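PDB 3SD7: putative phosphatase from Clostridium difficile, which probably hydrolyses phosphate monoesters as a member of the haloacid dehalogenase-like hydrolase family, though its substrate is not established. Local coordinates for residues Ser54-Ile60 / Phe79-Phe85; Lys127-Val131 / Tyr152-Ile156; Lys168-Gln173 / Gly199-Ile205. All coordinates share one frame; numbering follows the deposited sequence. Where two conformers were deposited one is given.

Contact 1: Ser54-Ile60 / Phe79-Phe85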
loop_
_atom_site.group_PDB
_atom_site.type_symbol
_atom_site.label_atom_id
_atom_site.label_comp_id
_atom_site.label_asym_id
_atom_site.label_seq_id
_atom_site.Cartn_x
_atom_site.Cartn_y
_atom_site.Cartn_z
ATOM N N SER A 54 1.278 9.161 -20.009
ATOM C CA SER A 54 0.244 10.176 -20.082
ATOM C C SER A 54 0.875 11.482 -20.543
ATOM O O SER A 54 0.451 12.054 -21.555
ATOM C CB SER A 54 -0.472 10.344 -18.749
ATOM O OG SER A 54 -1.508 11.303 -18.865
ATOM N N LEU A 55 1.911 11.940 -19.834
ATOM C CA LEU A 55 2.620 13.179 -20.229
ATOM C C LEU A 55 3.020 13.141 -21.704
ATOM O O LEU A 55 2.875 14.142 -22.432
ATOM C CB LEU A 55 3.852 13.404 -19.346
ATOM C CG LEU A 55 3.535 13.757 -17.890
ATOM C CD1 LEU A 55 4.801 13.770 -17.038
ATOM C CD2 LEU A 55 2.813 15.098 -17.807
ATOM N N ASN A 56 3.535 11.994 -22.147
ATOM C CA ASN A 56 3.899 11.817 -23.558
ATOM C C ASN A 56 2.736 12.072 -24.501
ATOM O O ASN A 56 2.925 12.670 -25.565
ATOM C CB ASN A 56 4.483 10.421 -23.814
ATOM C CG ASN A 56 6.000 10.426 -23.878
ATOM O OD1 ASN A 56 6.583 10.989 -24.823
ATOM N ND2 ASN A 56 6.647 9.749 -22.933
ATOM N N SER A 57 1.534 11.644 -24.109
ATOM C CA SER A 57 0.353 11.825 -24.953
ATOM C C SER A 57 0.112 13.308 -25.254
ATOM O O SER A 57 -0.533 13.638 -26.249
ATOM C CB SER A 57 -0.899 11.209 -24.316
ATOM O OG SER A 57 -1.437 12.051 -23.318
ATOM N N PHE A 58 0.624 14.195 -24.398
ATOM C CA PHE A 58 0.484 15.635 -24.601
ATOM C C PHE A 58 1.799 16.261 -25.064
ATOM O O PHE A 58 1.953 17.485 -25.049
ATOM C CB PHE A 58 0.007 16.313 -23.319
ATOM C CG PHE A 58 -1.245 15.719 -22.755
ATOM C CD1 PHE A 58 -2.487 16.092 -23.232
ATOM C CD2 PHE A 58 -1.181 14.783 -21.728
ATOM C CE1 PHE A 58 -3.648 15.533 -22.701
ATOM C CE2 PHE A 58 -2.327 14.234 -21.201
ATOM C CZ PHE A 58 -3.562 14.608 -21.684
ATOM N N GLY A 59 2.745 15.419 -25.478
ATOM C CA GLY A 59 4.037 15.884 -25.978
ATOM C C GLY A 59 5.022 16.352 -24.921
ATOM O O GLY A 59 5.912 17.151 -25.218
ATOM N N ILE A 60 4.873 15.865 -23.687
ATOM C CA ILE A 60 5.787 16.229 -22.592
ATOM C C ILE A 60 6.737 15.053 -22.327
ATOM O O ILE A 60 6.291 13.945 -22.031
ATOM C CB ILE A 60 5.018 16.614 -21.300
ATOM C CG1 ILE A 60 4.103 17.821 -21.561
ATOM C CG2 ILE A 60 5.998 16.912 -20.141
ATOM C CD1 ILE A 60 3.255 18.228 -20.364
ATOM N N PHE A 79 -1.170 16.606 -12.188
ATOM C CA PHE A 79 -1.454 17.264 -13.462
ATOM C C PHE A 79 -1.901 18.717 -13.320
ATOM O O PHE A 79 -1.513 19.561 -14.126
ATOM C CB PHE A 79 -2.465 16.457 -14.271
ATOM C CG PHE A 79 -1.974 15.096 -14.641
ATOM C CD1 PHE A 79 -0.830 14.949 -15.424
ATOM C CD2 PHE A 79 -2.652 13.965 -14.236
ATOM C CE1 PHE A 79 -0.360 13.687 -15.773
ATOM C CE2 PHE A 79 -2.188 12.704 -14.587
ATOM C CZ PHE A 79 -1.041 12.571 -15.361
ATOM N N LYS A 80 -2.670 19.019 -12.277
ATOM C CA LYS A 80 -3.200 20.375 -12.081
ATOM C C LYS A 80 -2.192 21.305 -11.376
ATOM O O LYS A 80 -1.910 22.393 -11.875
ATOM C CB LYS A 80 -4.547 20.292 -11.330
ATOM C CG LYS A 80 -5.435 21.523 -11.340
ATOM C CD LYS A 80 -4.999 22.585 -10.342
ATOM C CE LYS A 80 -6.024 23.706 -10.260
ATOM N NZ LYS A 80 -5.605 24.749 -9.285
ATOM N N GLU A 81 -1.622 20.878 -10.248
ATOM C CA GLU A 81 -0.687 21.743 -9.515
ATOM C C GLU A 81 0.743 21.779 -10.072
ATOM O O GLU A 81 1.405 22.817 -9.995
ATOM C CB GLU A 81 -0.640 21.400 -8.020
ATOM C CG GLU A 81 -1.991 21.437 -7.306
ATOM C CD GLU A 81 -1.859 21.533 -5.772
ATOM O OE1 GLU A 81 -2.451 20.688 -5.078
ATOM O OE2 GLU A 81 -1.161 22.449 -5.258
ATOM N N TYR A 82 1.232 20.664 -10.609
ATOM C CA TYR A 82 2.596 20.624 -11.128
ATOM C C TYR A 82 2.639 20.953 -12.610
ATOM O O TYR A 82 3.400 21.819 -13.031
ATOM C CB TYR A 82 3.239 19.258 -10.892
ATOM C CG TYR A 82 4.731 19.251 -11.126
ATOM C CD1 TYR A 82 5.620 19.403 -10.061
ATOM C CD2 TYR A 82 5.256 19.122 -12.406
ATOM C CE1 TYR A 82 6.994 19.412 -10.263
ATOM C CE2 TYR A 82 6.630 19.137 -12.626
ATOM C CZ TYR A 82 7.495 19.286 -11.549
ATOM O OH TYR A 82 8.849 19.284 -11.765
ATOM N N TYR A 83 1.829 20.258 -13.402
ATOM C CA TYR A 83 1.825 20.481 -14.856
ATOM C C TYR A 83 0.837 21.558 -15.324
ATOM O O TYR A 83 0.836 21.931 -16.495
ATOM C CB TYR A 83 1.648 19.151 -15.602
ATOM C CG TYR A 83 2.826 18.230 -15.370
ATOM C CD1 TYR A 83 4.021 18.414 -16.062
ATOM C CD2 TYR A 83 2.763 17.198 -14.428
ATOM C CE1 TYR A 83 5.114 17.587 -15.843
ATOM C CE2 TYR A 83 3.845 16.370 -14.207
ATOM C CZ TYR A 83 5.020 16.565 -14.905
ATOM O OH TYR A 83 6.100 15.740 -14.664
ATOM N N LYS A 84 0.013 22.057 -14.402
ATOM C CA LYS A 84 -0.933 23.150 -14.686
ATOM C C LYS A 84 -1.873 22.894 -15.867
ATOM O O LYS A 84 -2.165 23.789 -16.667
ATOM C CB LYS A 84 -0.161 24.459 -14.826
ATOM C CG LYS A 84 0.613 24.747 -13.562
ATOM C CD LYS A 84 1.566 25.894 -13.695
ATOM C CE LYS A 84 2.422 25.984 -12.439
ATOM N NZ LYS A 84 3.175 24.717 -12.197
ATOM N N PHE A 85 -2.349 21.657 -15.945
ATOM C CA PHE A 85 -3.316 21.238 -16.952
ATOM C C PHE A 85 -4.693 21.704 -16.501
ATOM O O PHE A 85 -5.021 21.622 -15.307
ATOM C CB PHE A 85 -3.321 19.708 -17.064
ATOM C CG PHE A 85 -2.138 19.126 -17.806
ATOM C CD1 PHE A 85 -1.047 19.904 -18.176
ATOM C CD2 PHE A 85 -2.078 17.764 -18.036
ATOM C CE1 PHE A 85 0.035 19.337 -18.838
ATOM C CE2 PHE A 85 -0.997 17.199 -18.680
ATOM C CZ PHE A 85 0.060 17.986 -19.079
#
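With CG set beside the backbone N (chi1 -69°) and the chain extended beyond it, Leu55 sends both methyls across to Tyr83, whose CG likewise lies beside its backbone N and whose chi2 of -79° turns the ring face to them. The contact joins two helix ends in the helical region that haloacid dehalogenase-like enzymes carry apart from their parallel sheet, as a cap: helix 44-57 closes in a Schellman motif with Gly59 as C-prime residue, and the chain leaving helix 75-82 turns back at Lys84. Leu55 CD2 stands 3.7 Å above the centroid of the Tyr83 ring, almost exactly on its normal, a CH-pi contact; the opposite face is covered by Tyr82. Leu55 CD1 slides toward the phenol end, where the hydroxyl is held by Glu62. The same CD2 also meets the edge of the Phe79 ring. Next to this pair, Phe85 directs its edge at a face of Phe58, a T-shaped pair with centroids 5.3 Å apart and planes at 62°. Lys89 adds a cation-pi contact to Phe85, and helix 87-105 packs against Phe58. Ile60, coming from the opposite direction to Phe85, meets that ring near its plane, with CD1 3.5 Å from Phe85 CZ.

Contact 2: Lys127-Val131 / Tyr152-Ile156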
loop_
_atom_site.group_PDB
_atom_site.type_symbol
_atom_site.label_atom_id
_atom_site.label_comp_id
_atom_site.label_asym_id
_atom_site.label_seq_id
_atom_site.Cartn_x
_atom_site.Cartn_y
_atom_site.Cartn_z
ATOM N N LYS A 127 -0.225 -17.676 12.031
ATOM C CA LYS A 127 -0.822 -16.340 12.100
ATOM C C LYS A 127 -1.773 -16.132 10.944
ATOM O O LYS A 127 -1.578 -16.678 9.860
ATOM C CB LYS A 127 0.251 -15.266 12.106
ATOM C CG LYS A 127 1.096 -15.369 13.345
ATOM C CD LYS A 127 2.039 -14.271 13.531
ATOM C CE LYS A 127 3.002 -14.601 14.687
ATOM N NZ LYS A 127 2.402 -14.927 16.029
ATOM N N ILE A 128 -2.841 -15.372 11.203
ATOM C CA ILE A 128 -3.782 -14.988 10.173
ATOM C C ILE A 128 -3.254 -13.666 9.604
ATOM O O ILE A 128 -3.024 -12.694 10.355
ATOM C CB ILE A 128 -5.178 -14.773 10.765
ATOM C CG1 ILE A 128 -5.728 -16.113 11.247
ATOM C CG2 ILE A 128 -6.105 -14.190 9.683
ATOM C CD1 ILE A 128 -6.981 -15.986 12.089
ATOM N N LEU A 129 -3.039 -13.661 8.291
ATOM C CA LEU A 129 -2.479 -12.514 7.591
ATOM C C LEU A 129 -3.568 -11.926 6.694
ATOM O O LEU A 129 -4.287 -12.651 5.968
ATOM C CB LEU A 129 -1.284 -12.940 6.761
ATOM C CG LEU A 129 -0.213 -13.752 7.498
ATOM C CD1 LEU A 129 0.968 -14.056 6.557
ATOM C CD2 LEU A 129 0.268 -13.011 8.747
ATOM N N LEU A 130 -3.698 -10.615 6.764
ATOM C CA LEU A 130 -4.701 -9.904 5.986
ATOM C C LEU A 130 -4.074 -8.721 5.277
ATOM O O LEU A 130 -3.087 -8.156 5.749
ATOM C CB LEU A 130 -5.773 -9.372 6.934
ATOM C CG LEU A 130 -6.459 -10.343 7.915
ATOM C CD1 LEU A 130 -7.380 -9.584 8.915
ATOM C CD2 LEU A 130 -7.214 -11.419 7.167
ATOM N N VAL A 131 -4.673 -8.298 4.167
ATOM C CA VAL A 131 -4.280 -7.057 3.505
ATOM C C VAL A 131 -5.408 -6.054 3.653
ATOM O O VAL A 131 -6.568 -6.400 3.410
ATOM C CB VAL A 131 -3.931 -7.251 2.011
ATOM C CG1 VAL A 131 -3.750 -5.904 1.291
ATOM C CG2 VAL A 131 -2.660 -8.095 1.874
ATOM N N TYR A 152 -0.844 -16.696 1.133
ATOM C CA TYR A 152 -0.588 -16.531 2.583
ATOM C C TYR A 152 -1.618 -15.656 3.299
ATOM O O TYR A 152 -1.617 -15.600 4.518
ATOM C CB TYR A 152 0.820 -15.940 2.811
ATOM C CG TYR A 152 1.887 -16.802 2.166
ATOM C CD1 TYR A 152 2.022 -18.125 2.531
ATOM C CD2 TYR A 152 2.699 -16.311 1.148
ATOM C CE1 TYR A 152 2.948 -18.953 1.919
ATOM C CE2 TYR A 152 3.663 -17.133 0.535
ATOM C CZ TYR A 152 3.770 -18.454 0.926
ATOM O OH TYR A 152 4.700 -19.303 0.321
ATOM N N PHE A 153 -2.485 -14.984 2.542
ATOM C CA PHE A 153 -3.467 -14.073 3.114
ATOM C C PHE A 153 -4.877 -14.665 3.109
ATOM O O PHE A 153 -5.353 -15.158 2.087
ATOM C CB PHE A 153 -3.474 -12.745 2.348
ATOM C CG PHE A 153 -2.170 -12.019 2.433
ATOM C CD1 PHE A 153 -1.893 -11.235 3.527
ATOM C CD2 PHE A 153 -1.217 -12.136 1.429
ATOM C CE1 PHE A 153 -0.694 -10.592 3.649
ATOM C CE2 PHE A 153 0.005 -11.477 1.548
ATOM C CZ PHE A 153 0.262 -10.724 2.667
ATOM N N LYS A 154 -5.528 -14.591 4.249
ATOM C CA LYS A 154 -6.899 -15.088 4.365
ATOM C C LYS A 154 -7.861 -14.214 3.608
ATOM O O LYS A 154 -8.724 -14.743 2.898
ATOM C CB LYS A 154 -7.307 -15.218 5.819
ATOM C CG LYS A 154 -8.647 -15.910 6.002
ATOM C CD LYS A 154 -8.936 -16.225 7.473
ATOM C CE LYS A 154 -10.269 -16.966 7.663
ATOM N NZ LYS A 154 -10.354 -18.312 6.998
ATOM N N TYR A 155 -7.747 -12.894 3.796
ATOM C CA TYR A 155 -8.603 -11.920 3.132
ATOM C C TYR A 155 -7.754 -10.778 2.642
ATOM O O TYR A 155 -6.735 -10.410 3.266
ATOM C CB TYR A 155 -9.684 -11.390 4.062
ATOM C CG TYR A 155 -10.638 -12.439 4.559
ATOM C CD1 TYR A 155 -11.448 -13.132 3.688
ATOM C CD2 TYR A 155 -10.707 -12.734 5.899
ATOM C CE1 TYR A 155 -12.339 -14.103 4.157
ATOM C CE2 TYR A 155 -11.559 -13.691 6.381
ATOM C CZ TYR A 155 -12.375 -14.376 5.515
ATOM O OH TYR A 155 -13.224 -15.349 5.975
ATOM N N ILE A 156 -8.181 -10.193 1.527
ATOM C CA ILE A 156 -7.502 -9.052 0.903
ATOM C C ILE A 156 -8.600 -8.054 0.638
ATOM O O ILE A 156 -9.585 -8.375 -0.070
ATOM C CB ILE A 156 -6.802 -9.455 -0.405
ATOM C CG1 ILE A 156 -5.632 -10.414 -0.127
ATOM C CG2 ILE A 156 -6.341 -8.208 -1.200
ATOM C CD1 ILE A 156 -5.170 -11.222 -1.379
HETATM O O HOH W 1 -3.443 -16.068 6.535
#
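Val131 and Phe153 form the apolar centre: Val131 CG2 lies over one face of the Phe153 ring, offset toward the rim on the CD1-CE1 side and 3.8 Å from the centroid, a CH-pi contact. The valine's chi1 of 171° sets CG1 anti to the backbone N and leaves CG2 to cover the ring. At its edge the same ring meets the backbone, with Leu130 N near its plane, while Leu129 CB approaches Phe153 CD1 at 3.7 Å. Leu129 then runs beside Tyr152, pointing the same way, its CD1 against Tyr152 CB; Leu122 and Leu119 of helix 115-124 cover Leu129 and Phe153. Further along, Val131 CB packs on Ile156 CG2. Strands 128-133 and 155-159 are the parallel partners of a beta-alpha-beta unit whose crossover helix, 137-146, covers Val131 and Ile156; strand 155-159 is the outermost on this side of the Rossmann-like sheet. On the other face Leu130 and Tyr155 lie side by side, Leu130 CD2 3.9 Å from Tyr155 CD2, against Val175 of helix 168-179. Between residues 127-131 and 152-156 run two backbone bonds: Val131 N gives to Tyr155 O at 3.1 Å, and Lys154 N to Leu129 O at 2.9 Å; Val131 also bonds to Ala157 further on. Where the chains diverge, a water takes over, accepting from Leu129 N at 3.0 Å and donating to Tyr152 O at 2.8 Å. At the solvent edge the aliphatic chain of Lys154 runs alongside Ile128, Lys154 CD reaching Ile128 CG2.

Contact 3: Lys168-Gln173 / Gly199-Ile205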
loop_
_atom_site.group_PDB
_atom_site.type_symbol
_atom_site.label_atom_id
_atom_site.label_comp_id
_atom_site.label_asym_id
_atom_site.label_seq_id
_atom_site.Cartn_x
_atom_site.Cartn_y
_atom_site.Cartn_z
ATOM N N LYS A 168 -8.454 4.185 5.643
ATOM C CA LYS A 168 -7.800 3.052 6.239
ATOM C C LYS A 168 -8.609 2.415 7.373
ATOM O O LYS A 168 -8.734 1.216 7.428
ATOM C CB LYS A 168 -6.412 3.446 6.744
ATOM C CG LYS A 168 -5.404 2.392 6.514
ATOM C CD LYS A 168 -4.979 2.309 5.047
ATOM C CE LYS A 168 -4.193 3.549 4.637
ATOM N NZ LYS A 168 -3.570 3.410 3.298
ATOM N N ASN A 169 -9.160 3.218 8.277
ATOM C CA ASN A 169 -9.942 2.639 9.393
ATOM C C ASN A 169 -11.097 1.772 8.861
ATOM O O ASN A 169 -11.421 0.730 9.431
ATOM C CB ASN A 169 -10.478 3.707 10.340
ATOM C CG ASN A 169 -11.613 4.489 9.742
ATOM O OD1 ASN A 169 -11.413 5.397 8.938
ATOM N ND2 ASN A 169 -12.830 4.132 10.131
ATOM N N GLU A 170 -11.675 2.175 7.738
ATOM C CA GLU A 170 -12.811 1.455 7.164
ATOM C C GLU A 170 -12.437 0.101 6.603
ATOM O O GLU A 170 -13.153 -0.881 6.791
ATOM C CB GLU A 170 -13.470 2.294 6.078
ATOM C CG GLU A 170 -13.999 3.606 6.591
ATOM C CD GLU A 170 -14.882 4.294 5.577
ATOM O OE1 GLU A 170 -14.954 3.808 4.417
ATOM O OE2 GLU A 170 -15.498 5.316 5.940
ATOM N N VAL A 171 -11.299 0.046 5.915
ATOM C CA VAL A 171 -10.869 -1.202 5.343
ATOM C C VAL A 171 -10.313 -2.145 6.445
ATOM O O VAL A 171 -10.520 -3.344 6.396
ATOM C CB VAL A 171 -9.933 -0.951 4.132
ATOM C CG1 VAL A 171 -8.604 -0.333 4.532
ATOM C CG2 VAL A 171 -9.738 -2.190 3.385
ATOM N N ILE A 172 -9.653 -1.582 7.463
ATOM C CA ILE A 172 -9.177 -2.357 8.611
ATOM C C ILE A 172 -10.362 -2.984 9.337
ATOM O O ILE A 172 -10.378 -4.180 9.608
ATOM C CB ILE A 172 -8.364 -1.484 9.613
ATOM C CG1 ILE A 172 -7.045 -1.043 8.971
ATOM C CG2 ILE A 172 -8.076 -2.270 10.882
ATOM C CD1 ILE A 172 -6.247 -0.008 9.801
ATOM N N GLN A 173 -11.376 -2.178 9.630
ATOM C CA GLN A 173 -12.550 -2.702 10.302
ATOM C C GLN A 173 -13.232 -3.787 9.467
ATOM O O GLN A 173 -13.656 -4.808 10.002
ATOM C CB GLN A 173 -13.555 -1.598 10.589
ATOM C CG GLN A 173 -14.734 -2.076 11.422
ATOM C CD GLN A 173 -14.317 -2.499 12.826
ATOM O OE1 GLN A 173 -14.461 -3.657 13.217
ATOM N NE2 GLN A 173 -13.747 -1.577 13.558
ATOM N N GLY A 199 -5.195 4.864 11.049
ATOM C CA GLY A 199 -6.247 3.862 10.881
ATOM C C GLY A 199 -6.239 2.878 12.039
ATOM O O GLY A 199 -7.274 2.630 12.669
ATOM N N ALA A 200 -5.058 2.372 12.364
ATOM C CA ALA A 200 -4.895 1.424 13.468
ATOM C C ALA A 200 -5.370 2.016 14.796
ATOM O O ALA A 200 -6.074 1.361 15.588
ATOM C CB ALA A 200 -3.457 1.027 13.586
ATOM N N LYS A 201 -4.989 3.263 15.042
ATOM C CA LYS A 201 -5.376 3.921 16.279
ATOM C C LYS A 201 -6.884 4.152 16.382
ATOM O O LYS A 201 -7.464 4.011 17.471
ATOM C CB LYS A 201 -4.560 5.203 16.492
ATOM C CG LYS A 201 -3.124 4.885 16.804
ATOM C CD LYS A 201 -2.303 6.104 17.150
ATOM C CE LYS A 201 -0.913 5.664 17.543
ATOM N NZ LYS A 201 -0.220 6.655 18.375
ATOM N N LYS A 202 -7.531 4.448 15.261
ATOM C CA LYS A 202 -8.979 4.637 15.266
ATOM C C LYS A 202 -9.725 3.342 15.621
ATOM O O LYS A 202 -10.783 3.369 16.249
ATOM C CB LYS A 202 -9.485 5.184 13.928
ATOM C CG LYS A 202 -9.199 6.645 13.693
ATOM C CD LYS A 202 -9.651 7.073 12.306
ATOM C CE LYS A 202 -9.346 8.541 12.039
ATOM N NZ LYS A 202 -9.528 8.870 10.588
ATOM N N ILE A 203 -9.145 2.214 15.235
ATOM C CA ILE A 203 -9.717 0.907 15.463
ATOM C C ILE A 203 -9.318 0.345 16.828
ATOM O O ILE A 203 -10.010 -0.518 17.370
ATOM C CB ILE A 203 -9.292 -0.055 14.324
ATOM C CG1 ILE A 203 -9.798 0.484 12.983
ATOM C CG2 ILE A 203 -9.811 -1.472 14.576
ATOM C CD1 ILE A 203 -11.312 0.673 12.918
ATOM N N GLY A 204 -8.225 0.844 17.394
ATOM C CA GLY A 204 -7.762 0.398 18.700
ATOM C C GLY A 204 -6.841 -0.806 18.644
ATOM O O GLY A 204 -6.888 -1.674 19.515
ATOM N N ILE A 205 -6.023 -0.879 17.607
ATOM C CA ILE A 205 -5.046 -1.940 17.472
ATOM C C ILE A 205 -3.629 -1.360 17.396
ATOM O O ILE A 205 -3.429 -0.169 17.058
ATOM C CB ILE A 205 -5.331 -2.852 16.239
ATOM C CG1 ILE A 205 -5.296 -2.071 14.934
ATOM C CG2 ILE A 205 -6.729 -3.524 16.379
ATOM C CD1 ILE A 205 -5.474 -2.950 13.705
#
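Ile172 and Ile203 meet obliquely across two helices whose axes pass 8.3 Å apart at a crossing angle of -60°. Ile172 splits its branches between partners. CG2, anti to the backbone N, packs 3.9 Å from Ile203 CG1 and also touches Ile205 CD1, whereas CD1 reaches over to the backbone at Gly199 and Ala200, 3.7 Å from Gly199 C. With no side chain at Gly199 the two backbones draw together, Gly199 CA lying 4.2 Å from Asn169 CA. Ile203, bent at chi2 (-58°), brings CD1 over the backbone of helix 168-179, 3.5 Å from Asn169 O. Nearer the surface the extended Lys202 chain passes across Asn169, its CB and CD both 4.0 Å from Asn169 CB. A Schellman motif at Gly204 ends helix 194-203 and turns Ile205 back toward Ile172. In the conformer given, Lys168 NZ makes a salt bridge with Asp35 and a hydrogen bond to Ser134. Both helices pack on the central sheet, where Met189 of strand 187-191 touches Ile172, Ala200 and Ile205, and Ala132 of strand 128-133 lies against Ile172.

Contacts 2 and 3 belong to the same Rossmann-like core, their centres 16 Å apart and nearest atoms about 5 Å. Strand 155-159 of contact 2 leads directly along the chain to helix 168-179 of contact 3, and that helix thus takes part in both. Contact 1 stands apart in the helical region, its centre 38 Å from that of contact 2 and 35 Å from that of contact 3. The sodium ion, bound by Asp37 and Asp192, marks the probable active site. Contact 3 comes closest: in the conformer given, the Lys168 side chain is about 5 Å from the sodium ion, beside the likely HAD motif. In contact 2 the side chain of Val131 is about 10 Å from the sodium ion.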